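Local coordinates for catechol 1,2 dioxygenase (Acinetobacter radioresistens, PDB 2XSU), which probably cleaves the aromatic ring of catechol between its two hydroxyl-bearing carbons, using ferric iron and molecular oxygen to yield cis,cis-muconate, at residues T65-A70 against E206-A211; Q10-L15 against L43-E48; P110-G115 against E157-N162. The protein carries 1 engineered substitution. All coordinates share one frame; numbering follows the deposited sequence.

Contact 1: residues T65-A70 against E206-A211; sequences TDAGQA and EGTTQA. With PIE (1,2-diacyl-sn-glycero-3-phosphoinositol), chain C.
Thr208, the residue that packs on Ala67 and Asp66, is held by hydrogen bonds at both polar atoms of its backbone: its N donates to Glu72 OE2 and its O meets Tyr63 OH. The other carboxylate oxygen of Glu72 binds Thr209 OG1, so one acid grips the first turn of helix 208-215, whose N-cap is Gly207. In this intradiol dioxygenase the contact joins the end of helix 54-69, in the helical N-terminal region, to the start of a helix of the iron-binding region.

No hydrogen bond links the segments; the contact is van der Waals packing of Thr208, its hydroxyl oxygen included, against helix 54-69. Both branches of Thr208 rest on the same side of that helix, over two consecutive residues. OG1 sits between its own backbone N and carbonyl carbon (chi1 53°), which brings it to 3.4 Å from Ala67 CA and 3.6 Å from Ala67 CB. CG2 reaches the preceding residue, 3.7 Å from Asp66 C and 3.8 Å from Asp66 CB. The acid end of Asp66 is engaged separately, in a salt bridge with Arg308 of the second subunit.

One turn beyond Thr208 the helix borders the bound phosphoinositol lipid, where Ala211 CB lies 3.2 Å from the phosphate oxygen O13 and 3.5 Å from the inositol oxygen O6'.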
loop_
_atom_site.group_PDB
_atom_site.type_symbol
_atom_site.label_atom_id
_atom_site.label_comp_id
_atom_site.label_asym_id
_atom_site.label_seq_id
_atom_site.Cartn_x
_atom_site.Cartn_y
_atom_site.Cartn_z
ATOM N N THR A 65 0.695 4.026 2.453
ATOM C CA THR A 65 1.851 3.948 3.356
ATOM C C THR A 65 1.394 3.927 4.836
ATOM O O THR A 65 1.811 3.048 5.621
ATOM C CB THR A 65 2.793 5.152 3.135
ATOM O OG1 THR A 65 3.360 5.068 1.810
ATOM C CG2 THR A 65 3.925 5.155 4.172
ATOM N N ASP A 66 0.518 4.857 5.196
ATOM C CA ASP A 66 0.004 4.956 6.582
ATOM C C ASP A 66 -0.760 3.694 6.990
ATOM O O ASP A 66 -0.595 3.212 8.122
ATOM C CB ASP A 66 -0.914 6.161 6.747
ATOM C CG ASP A 66 -0.174 7.489 6.633
ATOM O OD1 ASP A 66 1.067 7.480 6.622
ATOM O OD2 ASP A 66 -0.880 8.516 6.540
ATOM N N ALA A 67 -1.571 3.180 6.056
ATOM C CA ALA A 67 -2.337 1.950 6.285
ATOM C C ALA A 67 -1.422 0.759 6.560
ATOM O O ALA A 67 -1.684 -0.024 7.486
ATOM C CB ALA A 67 -3.295 1.660 5.102
ATOM N N GLY A 68 -0.353 0.618 5.769
ATOM C CA GLY A 68 0.613 -0.449 5.991
ATOM C C GLY A 68 1.362 -0.300 7.305
ATOM O O GLY A 68 1.593 -1.277 8.016
ATOM N N GLN A 69 1.739 0.935 7.633
ATOM C CA GLN A 69 2.410 1.168 8.914
ATOM C C GLN A 69 1.525 0.844 10.120
ATOM O O GLN A 69 2.038 0.385 11.146
ATOM C CB GLN A 69 2.979 2.585 8.982
ATOM C CG GLN A 69 4.151 2.745 8.009
ATOM C CD GLN A 69 4.679 4.172 7.945
ATOM O OE1 GLN A 69 4.241 5.035 8.693
ATOM N NE2 GLN A 69 5.647 4.418 7.058
ATOM N N ALA A 70 0.215 1.001 9.941
ATOM C CA ALA A 70 -0.792 0.717 10.982
ATOM C C ALA A 70 -1.242 -0.757 10.972
ATOM O O ALA A 70 -2.065 -1.164 11.823
ATOM C CB ALA A 70 -1.985 1.638 10.787
ATOM N N GLU A 206 -9.360 6.024 15.332
ATOM C CA GLU A 206 -8.372 6.982 14.846
ATOM C C GLU A 206 -7.467 6.399 13.762
ATOM O O GLU A 206 -6.498 7.044 13.318
ATOM C CB GLU A 206 -7.516 7.510 16.015
ATOM C CG GLU A 206 -8.320 8.238 17.089
ATOM C CD GLU A 206 -9.304 9.256 16.514
ATOM O OE1 GLU A 206 -8.872 10.167 15.771
ATOM O OE2 GLU A 206 -10.523 9.143 16.800
ATOM N N GLY A 207 -7.806 5.191 13.310
ATOM C CA GLY A 207 -6.960 4.464 12.349
ATOM C C GLY A 207 -7.305 4.787 10.901
ATOM O O GLY A 207 -8.253 5.525 10.607
ATOM N N THR A 208 -6.526 4.199 9.986
ATOM C CA THR A 208 -6.643 4.502 8.569
ATOM C C THR A 208 -7.913 3.969 7.902
ATOM O O THR A 208 -8.474 4.628 7.035
ATOM C CB THR A 208 -5.409 3.995 7.767
ATOM O OG1 THR A 208 -5.197 2.616 8.051
ATOM C CG2 THR A 208 -4.138 4.786 8.169
ATOM N N THR A 209 -8.369 2.785 8.317
ATOM C CA THR A 209 -9.565 2.220 7.707
ATOM C C THR A 209 -10.803 3.087 8.005
ATOM O O THR A 209 -11.542 3.478 7.082
ATOM C CB THR A 209 -9.771 0.723 8.104
ATOM O OG1 THR A 209 -8.565 -0.011 7.810
ATOM C CG2 THR A 209 -10.921 0.136 7.289
ATOM N N GLN A 210 -10.983 3.445 9.280
ATOM C CA GLN A 210 -12.099 4.309 9.655
ATOM C C GLN A 210 -11.983 5.692 9.017
ATOM O O GLN A 210 -12.989 6.273 8.619
ATOM C CB GLN A 210 -12.251 4.398 11.180
ATOM C CG GLN A 210 -13.630 4.961 11.590
ATOM C CD GLN A 210 -14.793 4.109 11.080
ATOM O OE1 GLN A 210 -14.859 2.929 11.385
ATOM N NE2 GLN A 210 -15.696 4.698 10.283
ATOM N N ALA A 211 -10.754 6.197 8.856
ATOM C CA ALA A 211 -10.601 7.483 8.183
ATOM C C ALA A 211 -11.195 7.454 6.780
ATOM O O ALA A 211 -11.881 8.397 6.356
ATOM C CB ALA A 211 -9.121 7.892 8.141
HETATM P P PIE C . -7.467 10.936 5.798
HETATM O O11 PIE C . -7.393 12.366 5.541
HETATM O O12 PIE C . -8.053 10.072 4.484
HETATM O O13 PIE C . -8.741 10.816 6.978
HETATM O O14 PIE C . -6.396 10.245 6.526
HETATM C C1 PIE C . -8.459 12.551 4.444
HETATM C C2 PIE C . -7.575 12.472 3.181
HETATM C C3 PIE C . -8.140 11.306 2.360
HETATM O O31 PIE C . -7.131 10.560 1.648
HETATM O O32 PIE C . -7.896 8.490 2.068
HETATM C C31 PIE C . -7.615 9.352 1.238
HETATM C C32 PIE C . -7.797 9.076 -0.254
HETATM C C33 PIE C . -6.926 7.904 -0.700
HETATM C C34 PIE C . -7.743 6.618 -0.829
HETATM C C35 PIE C . -7.282 5.814 -2.042
HETATM C C36 PIE C . -7.228 4.319 -1.735
HETATM C C37 PIE C . -8.483 3.625 -2.262
HETATM C C38 PIE C . -8.192 2.167 -2.606
HETATM C C39 PIE C . -9.020 1.730 -3.636
HETATM C C40 PIE C . -8.711 0.641 -4.451
HETATM C C41 PIE C . -7.553 -0.111 -4.298
HETATM C C42 PIE C . -7.866 -1.483 -3.690
HETATM O O21 PIE C . -7.481 13.732 2.398
HETATM O O22 PIE C . -9.598 14.552 2.519
HETATM C C21 PIE C . -8.623 14.257 1.826
HETATM C C22 PIE C . -8.701 14.576 0.322
HETATM C C23 PIE C . -7.963 13.652 -0.649
HETATM C C24 PIE C . -8.130 14.144 -2.094
HETATM C C25 PIE C . -8.787 13.080 -2.980
HETATM C C26 PIE C . -7.822 11.924 -3.241
HETATM C C27 PIE C . -8.422 10.906 -4.204
HETATM C C28 PIE C . -7.723 9.551 -4.075
HETATM C C29 PIE C . -6.592 9.417 -5.094
HETATM C C47 PIE C . -6.048 7.990 -5.160
HETATM C C48 PIE C . -4.903 7.918 -6.168
HETATM C C49 PIE C . -4.688 6.489 -6.668
HETATM C C50 PIE C . -3.201 6.141 -6.794
HETATM C C51 PIE C . -2.672 5.364 -5.576
HETATM C "C1'" PIE C . -4.627 10.585 9.746
HETATM C "C2'" PIE C . -3.834 11.824 9.453
HETATM C "C3'" PIE C . -4.730 12.799 8.667
HETATM C "C4'" PIE C . -5.258 12.182 7.438
HETATM C "C5'" PIE C . -6.016 10.882 7.737
HETATM C "C6'" PIE C . -5.077 9.887 8.469
HETATM O "O1'" PIE C . -3.796 9.629 10.425
HETATM O "O2'" PIE C . -3.398 12.474 10.634
HETATM O "O3'" PIE C . -4.006 13.994 8.347
HETATM O "O4'" PIE C . -5.027 12.508 6.084
HETATM O "O6'" PIE C . -5.818 8.706 8.806
HETATM C C52 PIE C . -3.483 4.098 -5.252
HETATM C C53 PIE C . -3.048 2.905 -6.103
HETATM C C54 PIE C . -1.625 2.454 -5.758
HETATM C C55 PIE C . -1.526 0.927 -5.720
HETATM C C43 PIE C . -7.702 -1.485 -2.162
HETATM C C44 PIE C . -6.897 -2.688 -1.670
HETATM C C45 PIE C . -7.600 -3.357 -0.489
HETATM C C46 PIE C . -6.747 -3.254 0.767
#

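Contact 2: residues Q10-L15 against L43-E48; sequences QQIDAL and LFQAIE
This is an apolar helix-to-helix contact near the N-terminal end of the chain, its centre about 34 Å from the centre of the chain, where helix 9-20 and helix 30-49 pack together. The local axes approach to 10.1 Å, and their directions differ by 140°, an inclined antiparallel arrangement. Contact converges on Ile12, with Ile12 CA 6.8 Å from Phe44 CA.

The two branches of Ile12 divide the work. CG2, lying anti to the backbone N, touches Phe44 CB at 3.7 Å and comes to 4.1 Å from Phe44 CD2; the methyl thus meets the base of the aromatic side chain and only one corner of its ring, which it approaches obliquely. The other branch runs on through CG1 with an extended second torsion (chi2 163°) and carries Ile12 CD1 past Phe44 to the next residue and the next turn, 3.6 Å from Gln45 CA and 3.9 Å from Glu48 CG. CD1 also lies against the side chain of Gln45, which Ile12 crosses at about a right angle.

The Glu48 carboxylate is bound by other groups: OE1 accepts from the backbone N of His6, in the N-terminal histidine tag, and OE2 forms a salt bridge with Arg89 NE of the second subunit. Tyr85 of that subunit stacks on the Phe44 ring and also packs on Ile12, while Leu43 touches bound lipid. Such a helical bundle shared by two subunits, with lipid lodged among its helices, is characteristic of the dimer interface of intradiol catechol dioxygenases.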
loop_
_atom_site.group_PDB
_atom_site.type_symbol
_atom_site.label_atom_id
_atom_site.label_comp_id
_atom_site.label_asym_id
_atom_site.label_seq_id
_atom_site.Cartn_x
_atom_site.Cartn_y
_atom_site.Cartn_z
ATOM N N GLN A 10 -3.728 2.517 -26.007
ATOM C CA GLN A 10 -2.599 2.037 -26.812
ATOM C C GLN A 10 -1.301 2.709 -26.368
ATOM O O GLN A 10 -0.280 2.032 -26.187
ATOM C CB GLN A 10 -2.840 2.264 -28.313
ATOM C CG GLN A 10 -3.752 1.230 -28.971
ATOM C CD GLN A 10 -3.620 1.214 -30.504
ATOM O OE1 GLN A 10 -2.987 2.098 -31.098
ATOM N NE2 GLN A 10 -4.219 0.206 -31.145
ATOM N N GLN A 11 -1.366 4.025 -26.174
ATOM C CA GLN A 11 -0.201 4.827 -25.780
ATOM C C GLN A 11 0.205 4.463 -24.350
ATOM O O GLN A 11 1.404 4.356 -24.061
ATOM C CB GLN A 11 -0.490 6.315 -25.871
ATOM C CG GLN A 11 -0.703 6.825 -27.317
ATOM C CD GLN A 11 -1.408 8.184 -27.380
ATOM O OE1 GLN A 11 -2.297 8.485 -26.591
ATOM N NE2 GLN A 11 -1.024 9.004 -28.364
ATOM N N ILE A 12 -0.782 4.225 -23.488
ATOM C CA ILE A 12 -0.493 3.779 -22.118
ATOM C C ILE A 12 0.224 2.433 -22.139
ATOM O O ILE A 12 1.241 2.239 -21.464
ATOM C CB ILE A 12 -1.806 3.705 -21.259
ATOM C CG1 ILE A 12 -2.264 5.123 -20.874
ATOM C CG2 ILE A 12 -1.650 2.769 -20.008
ATOM C CD1 ILE A 12 -3.751 5.238 -20.379
ATOM N N ASP A 13 -0.339 1.465 -22.871
ATOM C CA ASP A 13 0.260 0.140 -22.935
ATOM C C ASP A 13 1.687 0.161 -23.461
ATOM O O ASP A 13 2.545 -0.561 -22.935
ATOM C CB ASP A 13 -0.621 -0.792 -23.779
ATOM C CG ASP A 13 -1.882 -1.182 -23.057
ATOM O OD1 ASP A 13 -1.974 -0.943 -21.823
ATOM O OD2 ASP A 13 -2.803 -1.720 -23.717
ATOM N N ALA A 14 1.949 1.022 -24.441
ATOM C CA ALA A 14 3.290 1.151 -25.003
ATOM C C ALA A 14 4.259 1.710 -23.962
ATOM O O ALA A 14 5.364 1.183 -23.808
ATOM C CB ALA A 14 3.266 2.025 -26.266
ATOM N N LEU A 15 3.824 2.739 -23.225
ATOM C CA LEU A 15 4.648 3.313 -22.137
ATOM C C LEU A 15 4.953 2.312 -21.013
ATOM O O LEU A 15 6.096 2.182 -20.563
ATOM C CB LEU A 15 3.957 4.547 -21.559
ATOM C CG LEU A 15 4.001 5.819 -22.396
ATOM C CD1 LEU A 15 3.042 6.839 -21.784
ATOM C CD2 LEU A 15 5.422 6.375 -22.435
ATOM N N LEU A 43 -4.191 1.476 -13.816
ATOM C CA LEU A 43 -4.030 2.673 -12.973
ATOM C C LEU A 43 -3.843 3.902 -13.855
ATOM O O LEU A 43 -4.491 4.921 -13.641
ATOM C CB LEU A 43 -2.877 2.513 -11.990
ATOM C CG LEU A 43 -2.598 3.774 -11.157
ATOM C CD1 LEU A 43 -3.771 4.200 -10.253
ATOM C CD2 LEU A 43 -1.374 3.492 -10.309
ATOM N N PHE A 44 -2.981 3.797 -14.863
ATOM C CA PHE A 44 -2.735 4.924 -15.766
ATOM C C PHE A 44 -4.017 5.343 -16.496
ATOM O O PHE A 44 -4.286 6.528 -16.646
ATOM C CB PHE A 44 -1.654 4.576 -16.804
ATOM C CG PHE A 44 -0.234 4.564 -16.284
ATOM C CD1 PHE A 44 0.079 4.611 -14.917
ATOM C CD2 PHE A 44 0.818 4.455 -17.197
ATOM C CE1 PHE A 44 1.423 4.553 -14.479
ATOM C CE2 PHE A 44 2.177 4.415 -16.756
ATOM C CZ PHE A 44 2.462 4.456 -15.401
ATOM N N GLN A 45 -4.816 4.360 -16.918
ATOM C CA GLN A 45 -6.045 4.663 -17.606
ATOM C C GLN A 45 -7.084 5.322 -16.675
ATOM O O GLN A 45 -7.821 6.223 -17.093
ATOM C CB GLN A 45 -6.604 3.412 -18.271
ATOM C CG GLN A 45 -7.840 3.760 -19.116
ATOM C CD GLN A 45 -7.512 4.543 -20.366
ATOM O OE1 GLN A 45 -7.936 5.692 -20.522
ATOM N NE2 GLN A 45 -6.773 3.918 -21.281
ATOM N N ALA A 46 -7.140 4.887 -15.414
ATOM C CA ALA A 46 -8.002 5.552 -14.441
ATOM C C ALA A 46 -7.558 7.004 -14.190
ATOM O O ALA A 46 -8.373 7.899 -14.044
ATOM C CB ALA A 46 -8.050 4.744 -13.110
ATOM N N ILE A 47 -6.238 7.220 -14.130
ATOM C CA ILE A 47 -5.708 8.571 -13.973
ATOM C C ILE A 47 -6.162 9.459 -15.149
ATOM O O ILE A 47 -6.584 10.587 -14.937
ATOM C CB ILE A 47 -4.164 8.545 -13.851
ATOM C CG1 ILE A 47 -3.794 8.054 -12.448
ATOM C CG2 ILE A 47 -3.559 9.966 -13.972
ATOM C CD1 ILE A 47 -2.350 7.575 -12.265
ATOM N N GLU A 48 -6.096 8.933 -16.371
ATOM C CA GLU A 48 -6.581 9.684 -17.540
ATOM C C GLU A 48 -8.091 9.932 -17.462
ATOM O O GLU A 48 -8.556 11.073 -17.610
ATOM C CB GLU A 48 -6.265 8.966 -18.842
ATOM C CG GLU A 48 -4.792 8.822 -19.137
ATOM C CD GLU A 48 -4.115 10.156 -19.466
ATOM O OE1 GLU A 48 -4.804 11.155 -19.786
ATOM O OE2 GLU A 48 -2.870 10.184 -19.404
#

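Contact 3: residues P110-G115 against E157-N162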
loop_
_atom_site.group_PDB
_atom_site.type_symbol
_atom_site.label_atom_id
_atom_site.label_comp_id
_atom_site.label_asym_id
_atom_site.label_seq_id
_atom_site.Cartn_x
_atom_site.Cartn_y
_atom_site.Cartn_z
ATOM N N PRO A 110 -8.495 -10.504 9.452
ATOM C CA PRO A 110 -7.061 -10.353 9.562
ATOM C C PRO A 110 -6.455 -10.745 10.896
ATOM O O PRO A 110 -5.259 -10.439 11.123
ATOM C CB PRO A 110 -6.884 -8.839 9.338
ATOM C CG PRO A 110 -8.071 -8.234 9.978
ATOM C CD PRO A 110 -9.208 -9.251 9.729
ATOM N N LEU A 111 -7.219 -11.427 11.758
ATOM C CA LEU A 111 -6.783 -11.557 13.171
ATOM C C LEU A 111 -6.524 -13.000 13.649
ATOM O O LEU A 111 -6.432 -13.261 14.871
ATOM C CB LEU A 111 -7.771 -10.835 14.106
ATOM C CG LEU A 111 -8.034 -9.368 13.758
ATOM C CD1 LEU A 111 -9.090 -8.773 14.719
ATOM C CD2 LEU A 111 -6.744 -8.539 13.748
ATOM N N TYR A 112 -6.377 -13.944 12.722
ATOM C CA TYR A 112 -5.914 -15.280 13.119
ATOM C C TYR A 112 -4.497 -15.256 13.672
ATOM O O TYR A 112 -3.639 -14.516 13.168
ATOM C CB TYR A 112 -6.005 -16.264 11.948
ATOM C CG TYR A 112 -5.486 -17.655 12.270
ATOM C CD1 TYR A 112 -6.258 -18.571 12.999
ATOM C CD2 TYR A 112 -4.222 -18.059 11.829
ATOM C CE1 TYR A 112 -5.776 -19.854 13.284
ATOM C CE2 TYR A 112 -3.728 -19.333 12.085
ATOM C CZ TYR A 112 -4.500 -20.237 12.805
ATOM O OH TYR A 112 -4.012 -21.507 13.060
ATOM N N VAL A 113 -4.269 -16.055 14.722
ATOM C CA VAL A 113 -2.900 -16.268 15.263
ATOM C C VAL A 113 -2.624 -17.787 15.381
ATOM O O VAL A 113 -3.358 -18.496 16.050
ATOM C CB VAL A 113 -2.681 -15.539 16.616
ATOM C CG1 VAL A 113 -1.210 -15.776 17.103
ATOM C CG2 VAL A 113 -3.009 -14.046 16.502
ATOM N N ALA A 114 -1.543 -18.291 14.759
ATOM C CA ALA A 114 -1.192 -19.704 14.835
ATOM C C ALA A 114 -0.482 -19.992 16.163
ATOM O O ALA A 114 0.161 -19.103 16.703
ATOM C CB ALA A 114 -0.285 -20.087 13.657
ATOM N N GLY A 115 -0.656 -21.211 16.661
ATOM C CA GLY A 115 0.002 -21.701 17.896
ATOM C C GLY A 115 -0.887 -21.864 19.123
ATOM O O GLY A 115 -0.376 -22.053 20.238
ATOM N N GLU A 157 -10.566 -25.015 14.790
ATOM C CA GLU A 157 -9.842 -23.873 15.316
ATOM C C GLU A 157 -10.793 -22.722 15.456
ATOM O O GLU A 157 -11.445 -22.367 14.479
ATOM C CB GLU A 157 -8.696 -23.479 14.377
ATOM C CG GLU A 157 -7.687 -24.595 14.170
ATOM C CD GLU A 157 -6.518 -24.119 13.345
ATOM O OE1 GLU A 157 -5.761 -23.253 13.833
ATOM O OE2 GLU A 157 -6.351 -24.652 12.204
ATOM N N VAL A 158 -10.891 -22.164 16.670
ATOM C CA VAL A 158 -11.833 -21.053 16.947
ATOM C C VAL A 158 -11.109 -19.856 17.544
ATOM O O VAL A 158 -10.158 -20.000 18.343
ATOM C CB VAL A 158 -13.023 -21.508 17.853
ATOM C CG1 VAL A 158 -14.011 -22.342 17.053
ATOM C CG2 VAL A 158 -12.513 -22.331 19.016
ATOM N N TRP A 159 -11.519 -18.664 17.117
ATOM C CA TRP A 159 -11.059 -17.437 17.754
ATOM C C TRP A 159 -12.156 -16.386 17.718
ATOM O O TRP A 159 -12.952 -16.337 16.774
ATOM C CB TRP A 159 -9.711 -16.938 17.151
ATOM C CG TRP A 159 -9.713 -16.442 15.666
ATOM C CD1 TRP A 159 -9.626 -15.144 15.246
ATOM C CD2 TRP A 159 -9.736 -17.257 14.471
ATOM N NE1 TRP A 159 -9.624 -15.096 13.855
ATOM C CE2 TRP A 159 -9.684 -16.373 13.358
ATOM C CE3 TRP A 159 -9.824 -18.638 14.236
ATOM C CZ2 TRP A 159 -9.728 -16.835 12.017
ATOM C CZ3 TRP A 159 -9.863 -19.114 12.913
ATOM C CH2 TRP A 159 -9.811 -18.195 11.807
ATOM N N HIS A 160 -12.201 -15.551 18.748
ATOM C CA HIS A 160 -13.236 -14.497 18.821
ATOM C C HIS A 160 -12.838 -13.378 19.801
ATOM O O HIS A 160 -11.838 -13.515 20.547
ATOM C CB HIS A 160 -14.621 -15.102 19.145
ATOM C CG HIS A 160 -14.791 -15.610 20.549
ATOM N ND1 HIS A 160 -14.966 -14.778 21.644
ATOM C CD2 HIS A 160 -14.881 -16.880 21.020
ATOM C CE1 HIS A 160 -15.131 -15.524 22.731
ATOM N NE2 HIS A 160 -15.100 -16.799 22.376
ATOM N N ALA A 161 -13.620 -12.302 19.771
ATOM C CA ALA A 161 -13.418 -11.109 20.605
ATOM C C ALA A 161 -13.906 -11.259 22.045
ATOM O O ALA A 161 -14.837 -12.060 22.361
ATOM C CB ALA A 161 -14.084 -9.891 19.961
ATOM N N ASN A 162 -13.281 -10.471 22.912
ATOM C CA ASN A 162 -13.726 -10.380 24.320
ATOM C C ASN A 162 -14.943 -9.459 24.504
ATOM O O ASN A 162 -15.572 -9.038 23.513
ATOM C CB ASN A 162 -12.548 -10.017 25.261
ATOM C CG ASN A 162 -12.165 -8.542 25.209
ATOM O OD1 ASN A 162 -12.714 -7.729 24.445
ATOM N ND2 ASN A 162 -11.201 -8.185 26.065
HETATM O O HOH W 1 -9.805 -12.684 11.924
#
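Tyr112 and Trp159 approach with their CA atoms 7.3 Å apart and no backbone hydrogen bond between the segments, so side chains make the join. Tyr112 turns an edge to the indole: its CD1 stands 3.6 Å from Trp159 CZ3, over one face toward the rim, and the planes meet at 68° in a T-shaped (edge-to-face) stack. Tyr112 CA adds a CH-pi contact, 4.1 Å from the centroid of the five-membered ring. With CG anti to the backbone N (chi1 178°), the phenol extends across the indole to Glu157, where Tyr112 OH donates to the syn lone pair of OE1 at 2.6 Å. OE1 lies near the phenol plane, although the carboxylate is turned 70° from it. At the indole edge, a water in the ring plane accepts from Trp159 NE1 (3.1 Å to its O) and from Leu111 N (2.9 Å to the same O).

Trp159 also stacks on the iron ligand His227, and Leu111 packs on another, Tyr167. Strand 155-159 lies between antiparallel neighbours 180-184 and 221-231 in the large mixed sheet, while strand 113-114 pairs in parallel with strand 310-311 near the C terminus.

From the N terminus, contact 2 comes first: it closes a short, helical loop by returning helix 30-49 to helix 9-20. After a short linker comes helix 54-69, where contact 1 opens, so these two are in series. Contact 1 spans 135 intervening residues before closing at helix 208-215, tying the helical N-terminal region to the catalytic one. Contact 3 opens and closes within that span, and its loop contains strands but no helix; it joins residues 110-115 to sheet strand 155-159. None of the contacts touch: the centres of contacts 2 and 3 are about 42 Å apart, with that of contact 1 about 28 and 21 Å from them. Contacts 1 and 2 both meet the second subunit.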